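Phosphodiesterase (Salpingoeca rosetta, PDB 7D7P) belongs to the HD superfamily of phosphodiesterases, with a mostly helical, strand-free fold that carries a zinc and a magnesium ion. Local coordinates at residues 139-144 against 193-198; 236-241 against 328-333; 307-312 against 350-355. All coordinates share one frame; numbering follows the deposited sequence.

Contact 1 (139-144 against 193-198); sequences MLIAAL and NVVENL
Ile141 meets Val194 and Val195 through the far end of an extended side chain: CG1 is anti to the carbonyl carbon (chi1 -63°) and CD1 continues the zigzag (chi2 171°), a shape that carries the terminal methyl away from helix 133-145 toward the loop. Two methyls of the 193-198 loop receive it. Val195 CG1 is the nearer, 3.7 Å from Ile141 CD1, its side chain running at a slant to that of the isoleucine. Val194 comes head on, tip to tip, with CG1 3.9 Å from Ile141 CD1. Two overlapping type I turns, Asn193 to Glu196 and Val195 to Leu198, shape this loop. Within the first, Asn193 OD1 accepts a weak bond from Val195 N (3.3 Å), in the manner of an Asx turn. Trp93 of helix 87-99 and Ile210 of helix 200-215 also pack on Ile141, while Leu90 touches Val194. The helix leads directly into the zinc ligands His146 and Asp147, and Ala143 O bonds His146 ND1. Between the segments themselves the attraction is purely between methyls; burial and shape, rather than any directional bond, join this loop to the helix that leads into two metal ligands.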
loop_
_atom_site.group_PDB
_atom_site.type_symbol
_atom_site.label_atom_id
_atom_site.label_comp_id
_atom_site.label_asym_id
_atom_site.label_seq_id
_atom_site.Cartn_x
_atom_site.Cartn_y
_atom_site.Cartn_z
ATOM N N MET A 139 -23.377 -8.245 -22.383
ATOM C CA MET A 139 -22.564 -8.355 -21.177
ATOM C C MET A 139 -22.802 -9.683 -20.467
ATOM O O MET A 139 -21.874 -10.254 -19.884
ATOM C CB MET A 139 -22.850 -7.182 -20.241
ATOM C CG MET A 139 -22.355 -5.843 -20.775
ATOM S SD MET A 139 -20.577 -5.843 -21.086
ATOM C CE MET A 139 -19.960 -5.929 -19.406
ATOM N N LEU A 140 -24.039 -10.189 -20.507
ATOM C CA LEU A 140 -24.329 -11.483 -19.894
ATOM C C LEU A 140 -23.623 -12.616 -20.630
ATOM O O LEU A 140 -23.060 -13.517 -20.000
ATOM C CB LEU A 140 -25.839 -11.727 -19.861
ATOM C CG LEU A 140 -26.701 -10.702 -19.119
ATOM C CD1 LEU A 140 -28.138 -11.204 -18.976
ATOM C CD2 LEU A 140 -26.107 -10.373 -17.760
ATOM N N ILE A 141 -23.647 -12.587 -21.966
ATOM C CA ILE A 141 -22.977 -13.623 -22.748
ATOM C C ILE A 141 -21.467 -13.535 -22.570
ATOM O O ILE A 141 -20.791 -14.554 -22.387
ATOM C CB ILE A 141 -23.379 -13.514 -24.231
ATOM C CG1 ILE A 141 -24.880 -13.764 -24.400
ATOM C CG2 ILE A 141 -22.568 -14.484 -25.081
ATOM C CD1 ILE A 141 -25.395 -13.472 -25.798
ATOM N N ALA A 142 -20.915 -12.319 -22.614
ATOM C CA ALA A 142 -19.470 -12.156 -22.493
ATOM C C ALA A 142 -18.964 -12.637 -21.139
ATOM O O ALA A 142 -17.914 -13.286 -21.058
ATOM C CB ALA A 142 -19.088 -10.693 -22.714
ATOM N N ALA A 143 -19.696 -12.327 -20.064
ATOM C CA ALA A 143 -19.249 -12.708 -18.726
ATOM C C ALA A 143 -19.191 -14.223 -18.569
ATOM O O ALA A 143 -18.240 -14.761 -17.989
ATOM C CB ALA A 143 -20.171 -12.097 -17.669
ATOM N N LEU A 144 -20.199 -14.928 -19.081
ATOM C CA LEU A 144 -20.224 -16.381 -18.949
ATOM C C LEU A 144 -19.217 -17.053 -19.873
ATOM O O LEU A 144 -18.746 -18.157 -19.576
ATOM C CB LEU A 144 -21.633 -16.899 -19.235
ATOM C CG LEU A 144 -22.142 -18.118 -18.470
ATOM C CD1 LEU A 144 -21.784 -18.056 -16.995
ATOM C CD2 LEU A 144 -23.642 -18.202 -18.647
ATOM N N ASN A 193 -28.409 -20.843 -30.579
ATOM C CA ASN A 193 -28.435 -19.451 -31.008
ATOM C C ASN A 193 -29.421 -18.630 -30.186
ATOM O O ASN A 193 -30.588 -18.477 -30.564
ATOM C CB ASN A 193 -28.778 -19.352 -32.494
ATOM C CG ASN A 193 -28.327 -18.046 -33.103
ATOM O OD1 ASN A 193 -28.049 -17.082 -32.388
ATOM N ND2 ASN A 193 -28.250 -18.001 -34.427
ATOM N N VAL A 194 -28.945 -18.084 -29.064
ATOM C CA VAL A 194 -29.781 -17.246 -28.209
ATOM C C VAL A 194 -29.950 -15.836 -28.752
ATOM O O VAL A 194 -30.819 -15.099 -28.270
ATOM C CB VAL A 194 -29.186 -17.203 -26.787
ATOM C CG1 VAL A 194 -28.119 -16.123 -26.677
ATOM C CG2 VAL A 194 -30.272 -16.999 -25.753
ATOM N N VAL A 195 -29.159 -15.444 -29.748
ATOM C CA VAL A 195 -29.255 -14.123 -30.352
ATOM C C VAL A 195 -29.865 -14.196 -31.752
ATOM O O VAL A 195 -29.671 -13.292 -32.563
ATOM C CB VAL A 195 -27.887 -13.422 -30.376
ATOM C CG1 VAL A 195 -27.367 -13.227 -28.957
ATOM C CG2 VAL A 195 -26.887 -14.216 -31.213
ATOM N N GLU A 196 -30.619 -15.261 -32.041
ATOM C CA GLU A 196 -31.162 -15.464 -33.380
ATOM C C GLU A 196 -32.135 -14.367 -33.800
ATOM O O GLU A 196 -32.316 -14.148 -35.002
ATOM C CB GLU A 196 -31.855 -16.825 -33.459
ATOM C CG GLU A 196 -33.039 -16.968 -32.511
ATOM C CD GLU A 196 -33.635 -18.360 -32.517
ATOM O OE1 GLU A 196 -33.319 -19.142 -33.437
ATOM O OE2 GLU A 196 -34.423 -18.672 -31.598
ATOM N N ASN A 197 -32.760 -13.670 -32.852
ATOM C CA ASN A 197 -33.777 -12.680 -33.184
ATOM C C ASN A 197 -33.231 -11.262 -33.302
ATOM O O ASN A 197 -34.010 -10.338 -33.564
ATOM C CB ASN A 197 -34.904 -12.712 -32.147
ATOM C CG ASN A 197 -35.708 -13.993 -32.203
ATOM O OD1 ASN A 197 -35.884 -14.581 -33.271
ATOM N ND2 ASN A 197 -36.195 -14.439 -31.049
ATOM N N LEU A 198 -31.929 -11.062 -33.119
ATOM C CA LEU A 198 -31.335 -9.747 -33.307
ATOM C C LEU A 198 -31.170 -9.449 -34.792
ATOM O O LEU A 198 -30.895 -10.344 -35.597
ATOM C CB LEU A 198 -29.973 -9.662 -32.610
ATOM C CG LEU A 198 -29.925 -9.380 -31.106
ATOM C CD1 LEU A 198 -30.495 -10.541 -30.303
ATOM C CD2 LEU A 198 -28.498 -9.081 -30.668
#

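Contact 2 (236-241 against 328-333); sequences GGFINL and SQAFPK
This is a small aromatic and apolar contact at the surface of the helical phosphodiesterase fold, where the loop between helices 222-234 and 245-260 meets the C-terminal end of helix 305-330. Phe238 carries the loop's side of it. Its ring lies against Ala330, in the last turn of the helix, and against Phe331, the first residue to leave helical backbone angles. Phe238 CE2 is 3.8 Å from Ala330 CB, and that methyl also lies near CD2, so the alanine meets the CD2-CE2 part of the ring obliquely. The two phenyl rings are nearly parallel, with planes at 22°, but they are displaced so far that they hardly overlap: the centroids are 5.8 Å apart. The nearest approach is by single ring atoms, Phe331 CZ coming to 4.0 Å from Phe238 CD2, while the side chains as a whole cross at about a right angle. Phe331 attains this although its CB leaves the backbone neither toward nor away from the loop; CG lies anti to the carbonyl carbon (chi1 -55°) and swings the ring across. Val251 of helix 245-260 touches both phenylalanines, and Met229 and Val232 of helix 222-234 also pack on Phe238, making the contact part of a cluster shared by three helices and the loop. A water adds a polar link beside the rings: it donates to Ala330 O at 2.8 Å, and accepts a weak bond from Phe238 N at 3.4 Å.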
loop_
_atom_site.group_PDB
_atom_site.type_symbol
_atom_site.label_atom_id
_atom_site.label_comp_id
_atom_site.label_asym_id
_atom_site.label_seq_id
_atom_site.Cartn_x
_atom_site.Cartn_y
_atom_site.Cartn_z
ATOM N N GLY A 236 -13.501 15.530 -14.144
ATOM C CA GLY A 236 -14.815 15.586 -13.549
ATOM C C GLY A 236 -15.601 14.293 -13.615
ATOM O O GLY A 236 -16.536 14.113 -12.826
ATOM N N GLY A 237 -15.257 13.397 -14.530
ATOM C CA GLY A 237 -15.924 12.118 -14.663
ATOM C C GLY A 237 -16.562 11.961 -16.028
ATOM O O GLY A 237 -16.354 12.761 -16.944
ATOM N N PHE A 238 -17.357 10.903 -16.156
ATOM C CA PHE A 238 -18.022 10.612 -17.418
ATOM C C PHE A 238 -19.186 11.569 -17.643
ATOM O O PHE A 238 -19.972 11.844 -16.733
ATOM C CB PHE A 238 -18.512 9.165 -17.432
ATOM C CG PHE A 238 -17.406 8.152 -17.387
ATOM C CD1 PHE A 238 -16.646 7.887 -18.516
ATOM C CD2 PHE A 238 -17.125 7.460 -16.219
ATOM C CE1 PHE A 238 -15.625 6.955 -18.482
ATOM C CE2 PHE A 238 -16.106 6.524 -16.177
ATOM C CZ PHE A 238 -15.354 6.272 -17.311
ATOM N N ILE A 239 -19.298 12.073 -18.871
ATOM C CA ILE A 239 -20.301 13.068 -19.235
ATOM C C ILE A 239 -21.200 12.468 -20.308
ATOM O O ILE A 239 -20.756 12.236 -21.440
ATOM C CB ILE A 239 -19.662 14.377 -19.722
ATOM N N ASN A 240 -22.462 12.224 -19.954
ATOM C CA ASN A 240 -23.493 11.744 -20.876
ATOM C C ASN A 240 -23.039 10.477 -21.606
ATOM O O ASN A 240 -22.772 10.468 -22.808
ATOM C CB ASN A 240 -23.883 12.842 -21.872
ATOM C CG ASN A 240 -25.172 12.525 -22.611
ATOM O OD1 ASN A 240 -25.438 13.072 -23.683
ATOM N ND2 ASN A 240 -25.978 11.635 -22.042
ATOM N N LEU A 241 -22.977 9.392 -20.832
ATOM C CA LEU A 241 -22.580 8.107 -21.392
ATOM C C LEU A 241 -23.608 7.561 -22.375
ATOM O O LEU A 241 -23.244 6.791 -23.268
ATOM C CB LEU A 241 -22.341 7.098 -20.268
ATOM C CG LEU A 241 -21.037 7.285 -19.485
ATOM C CD1 LEU A 241 -21.050 6.474 -18.197
ATOM C CD2 LEU A 241 -19.843 6.911 -20.347
ATOM N N SER A 328 -14.489 3.807 -7.715
ATOM C CA SER A 328 -15.395 4.452 -6.771
ATOM C C SER A 328 -15.460 5.961 -6.963
ATOM O O SER A 328 -16.453 6.579 -6.569
ATOM C CB SER A 328 -14.979 4.135 -5.332
ATOM O OG SER A 328 -15.085 2.748 -5.066
ATOM N N GLN A 329 -14.427 6.570 -7.549
ATOM C CA GLN A 329 -14.475 8.004 -7.807
ATOM C C GLN A 329 -15.356 8.333 -9.003
ATOM O O GLN A 329 -15.989 9.397 -9.029
ATOM C CB GLN A 329 -13.061 8.550 -8.022
ATOM C CG GLN A 329 -12.971 10.069 -7.983
ATOM C CD GLN A 329 -13.115 10.633 -6.580
ATOM O OE1 GLN A 329 -12.920 9.927 -5.590
ATOM N NE2 GLN A 329 -13.460 11.912 -6.490
ATOM N N ALA A 330 -15.416 7.439 -9.994
ATOM C CA ALA A 330 -16.307 7.639 -11.129
ATOM C C ALA A 330 -17.720 7.155 -10.834
ATOM O O ALA A 330 -18.679 7.659 -11.428
ATOM C CB ALA A 330 -15.756 6.927 -12.366
ATOM N N PHE A 331 -17.869 6.190 -9.926
ATOM C CA PHE A 331 -19.177 5.669 -9.533
ATOM C C PHE A 331 -19.201 5.514 -8.019
ATOM O O PHE A 331 -18.928 4.429 -7.485
ATOM C CB PHE A 331 -19.480 4.339 -10.225
ATOM C CG PHE A 331 -19.385 4.397 -11.723
ATOM C CD1 PHE A 331 -20.429 4.902 -12.479
ATOM C CD2 PHE A 331 -18.249 3.948 -12.376
ATOM C CE1 PHE A 331 -20.344 4.957 -13.857
ATOM C CE2 PHE A 331 -18.157 4.001 -13.755
ATOM C CZ PHE A 331 -19.205 4.506 -14.495
ATOM N N PRO A 332 -19.529 6.583 -7.288
ATOM C CA PRO A 332 -19.475 6.522 -5.817
ATOM C C PRO A 332 -20.406 5.494 -5.200
ATOM O O PRO A 332 -20.199 5.118 -4.038
ATOM C CB PRO A 332 -19.856 7.948 -5.392
ATOM C CG PRO A 332 -19.535 8.794 -6.581
ATOM C CD PRO A 332 -19.842 7.938 -7.774
ATOM N N LYS A 333 -21.420 5.022 -5.931
ATOM C CA LYS A 333 -22.307 3.995 -5.395
ATOM C C LYS A 333 -21.574 2.691 -5.104
ATOM O O LYS A 333 -22.084 1.863 -4.343
ATOM C CB LYS A 333 -23.458 3.735 -6.369
ATOM C CG LYS A 333 -24.649 3.032 -5.736
ATOM C CD LYS A 333 -25.761 2.806 -6.744
ATOM C CE LYS A 333 -26.193 4.111 -7.388
ATOM N NZ LYS A 333 -27.255 3.894 -8.405
HETATM O O HOH W 1 -18.809 9.750 -13.305
#

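Contact 3 (307-312 against 350-355); sequences SLAKGE and AIAESY
Helices 305-330 and 336-359 form a helical hairpin in this phosphodiesterase, successive helices joined by a short connection, and segments 307-312 and 350-355 run in roughly opposite directions, inclined to each other. Ala309 is the focus on the first helix. Its methyl points at the partner helix and lies against Ile351 and Ala352, with CB 4.0 Å from Ile351 CG2 and 4.2 Å from the backbone Ala352 N. The two alanine methyls also face each other, Ala309 CB and Ala352 CB being 4.3 Å apart. Because both residues are so small, the backbones come very near: the CA atoms of Ala309 and Ala352 are 5.8 Å apart, and the methyl of Ala309 reaches a main-chain atom of the other helix, the amide N of Ala352. Ile351 takes part through its branch methyl rather than its longer arm; with chi1 at -62°, CG2 lies anti to the backbone N and beside the carbonyl carbon, which brings it alongside Ala309. The interaction between the segments is entirely apolar and rests on closeness of fit. Neighbouring side chains add to it: Trp348, one turn before Ala352 on its own helix, packs on Ala309, while Ile313 touches Ala352. Phe268, at the start of helix 268-291, touches Ile351, so a third helix adjoins the hairpin. Polar groups tie the same helices together nearby, for Tyr355 OH is hydrogen-bonded to Glu305 OE1 at the start of helix 305-330. The Tyr355 ring stands next to the isoleucine as well: Ile351 CG2, the methyl that meets Ala309 CB, lies at the edge of that ring and in its plane.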
loop_
_atom_site.group_PDB
_atom_site.type_symbol
_atom_site.label_atom_id
_atom_site.label_comp_id
_atom_site.label_asym_id
_atom_site.label_seq_id
_atom_site.Cartn_x
_atom_site.Cartn_y
_atom_site.Cartn_z
ATOM N N SER A 307 2.727 -18.022 1.651
ATOM C CA SER A 307 2.874 -17.481 0.305
ATOM C C SER A 307 1.550 -16.940 -0.217
ATOM O O SER A 307 1.522 -15.924 -0.919
ATOM C CB SER A 307 3.421 -18.554 -0.635
ATOM O OG SER A 307 4.737 -18.930 -0.270
ATOM N N LEU A 308 0.445 -17.609 0.118
ATOM C CA LEU A 308 -0.867 -17.143 -0.315
ATOM C C LEU A 308 -1.170 -15.762 0.250
ATOM O O LEU A 308 -1.577 -14.853 -0.485
ATOM C CB LEU A 308 -1.940 -18.148 0.107
ATOM C CG LEU A 308 -3.361 -17.864 -0.379
ATOM C CD1 LEU A 308 -3.427 -17.926 -1.899
ATOM C CD2 LEU A 308 -4.341 -18.845 0.245
ATOM N N ALA A 309 -0.968 -15.582 1.558
ATOM C CA ALA A 309 -1.254 -14.298 2.188
ATOM C C ALA A 309 -0.361 -13.195 1.637
ATOM O O ALA A 309 -0.831 -12.084 1.362
ATOM C CB ALA A 309 -1.093 -14.411 3.704
ATOM N N LYS A 310 0.932 -13.482 1.465
ATOM C CA LYS A 310 1.849 -12.476 0.940
ATOM C C LYS A 310 1.475 -12.073 -0.482
ATOM O O LYS A 310 1.564 -10.894 -0.845
ATOM C CB LYS A 310 3.286 -12.999 0.993
ATOM N N GLY A 311 1.051 -13.037 -1.301
ATOM C CA GLY A 311 0.646 -12.713 -2.658
ATOM C C GLY A 311 -0.637 -11.901 -2.707
ATOM O O GLY A 311 -0.788 -11.013 -3.552
ATOM N N GLU A 312 -1.575 -12.189 -1.803
ATOM C CA GLU A 312 -2.835 -11.453 -1.782
ATOM C C GLU A 312 -2.629 -10.013 -1.325
ATOM O O GLU A 312 -3.266 -9.093 -1.851
ATOM C CB GLU A 312 -3.843 -12.159 -0.875
ATOM C CG GLU A 312 -4.537 -13.343 -1.521
ATOM C CD GLU A 312 -5.407 -12.935 -2.692
ATOM O OE1 GLU A 312 -5.117 -13.371 -3.824
ATOM O OE2 GLU A 312 -6.378 -12.177 -2.481
ATOM N N ALA A 350 -3.048 -10.111 8.909
ATOM C CA ALA A 350 -2.997 -10.823 10.181
ATOM C C ALA A 350 -2.397 -12.214 10.010
ATOM O O ALA A 350 -1.640 -12.681 10.869
ATOM C CB ALA A 350 -4.394 -10.911 10.792
ATOM N N ILE A 351 -2.721 -12.887 8.903
ATOM C CA ILE A 351 -2.152 -14.205 8.638
ATOM C C ILE A 351 -0.657 -14.098 8.364
ATOM O O ILE A 351 0.139 -14.901 8.867
ATOM C CB ILE A 351 -2.893 -14.881 7.469
ATOM C CG1 ILE A 351 -4.365 -15.090 7.826
ATOM C CG2 ILE A 351 -2.226 -16.201 7.097
ATOM C CD1 ILE A 351 -5.210 -15.565 6.667
ATOM N N ALA A 352 -0.253 -13.110 7.561
ATOM C CA ALA A 352 1.163 -12.943 7.248
ATOM C C ALA A 352 1.964 -12.565 8.489
ATOM O O ALA A 352 3.109 -13.006 8.654
ATOM C CB ALA A 352 1.338 -11.892 6.153
ATOM N N GLU A 353 1.378 -11.755 9.375
ATOM C CA GLU A 353 2.076 -11.364 10.596
ATOM C C GLU A 353 2.296 -12.559 11.515
ATOM O O GLU A 353 3.336 -12.656 12.176
ATOM C CB GLU A 353 1.296 -10.267 11.321
ATOM N N SER A 354 1.331 -13.480 11.566
ATOM C CA SER A 354 1.492 -14.669 12.398
ATOM C C SER A 354 2.637 -15.543 11.898
ATOM O O SER A 354 3.452 -16.025 12.695
ATOM C CB SER A 354 0.184 -15.461 12.439
ATOM O OG SER A 354 0.400 -16.776 12.921
ATOM N N TYR A 355 2.716 -15.755 10.582
ATOM C CA TYR A 355 3.792 -16.574 10.029
ATOM C C TYR A 355 5.144 -15.885 10.166
ATOM O O TYR A 355 6.149 -16.535 10.472
ATOM C CB TYR A 355 3.504 -16.903 8.565
ATOM C CG TYR A 355 2.553 -18.061 8.379
ATOM C CD1 TYR A 355 2.991 -19.374 8.500
ATOM C CD2 TYR A 355 1.215 -17.842 8.084
ATOM C CE1 TYR A 355 2.124 -20.434 8.332
ATOM C CE2 TYR A 355 0.339 -18.895 7.914
ATOM C CZ TYR A 355 0.799 -20.189 8.040
ATOM O OH TYR A 355 -0.069 -21.243 7.872
#

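How the contacts relate
Contact 1 closes first along the chain, before either of the others opens. Contacts 2 and 3 then interlock, their segments alternating in the order 236-241, 307-312, 328-333, 350-355. Helix 305-330 is common to these two: contact 3 uses its beginning and contact 2 its end, so one helix takes part in both contacts, whose centres are about 34 Å apart. Contact 1 lies about 27 Å from contact 2 and about 41 Å from contact 3, centre to centre, and contacts 1 and 3 are on opposite sides of the chain's centre. None touches another; the nearest atoms of contacts 1 and 2 are about 12 Å apart. The three thus join separate parts of one helical fold.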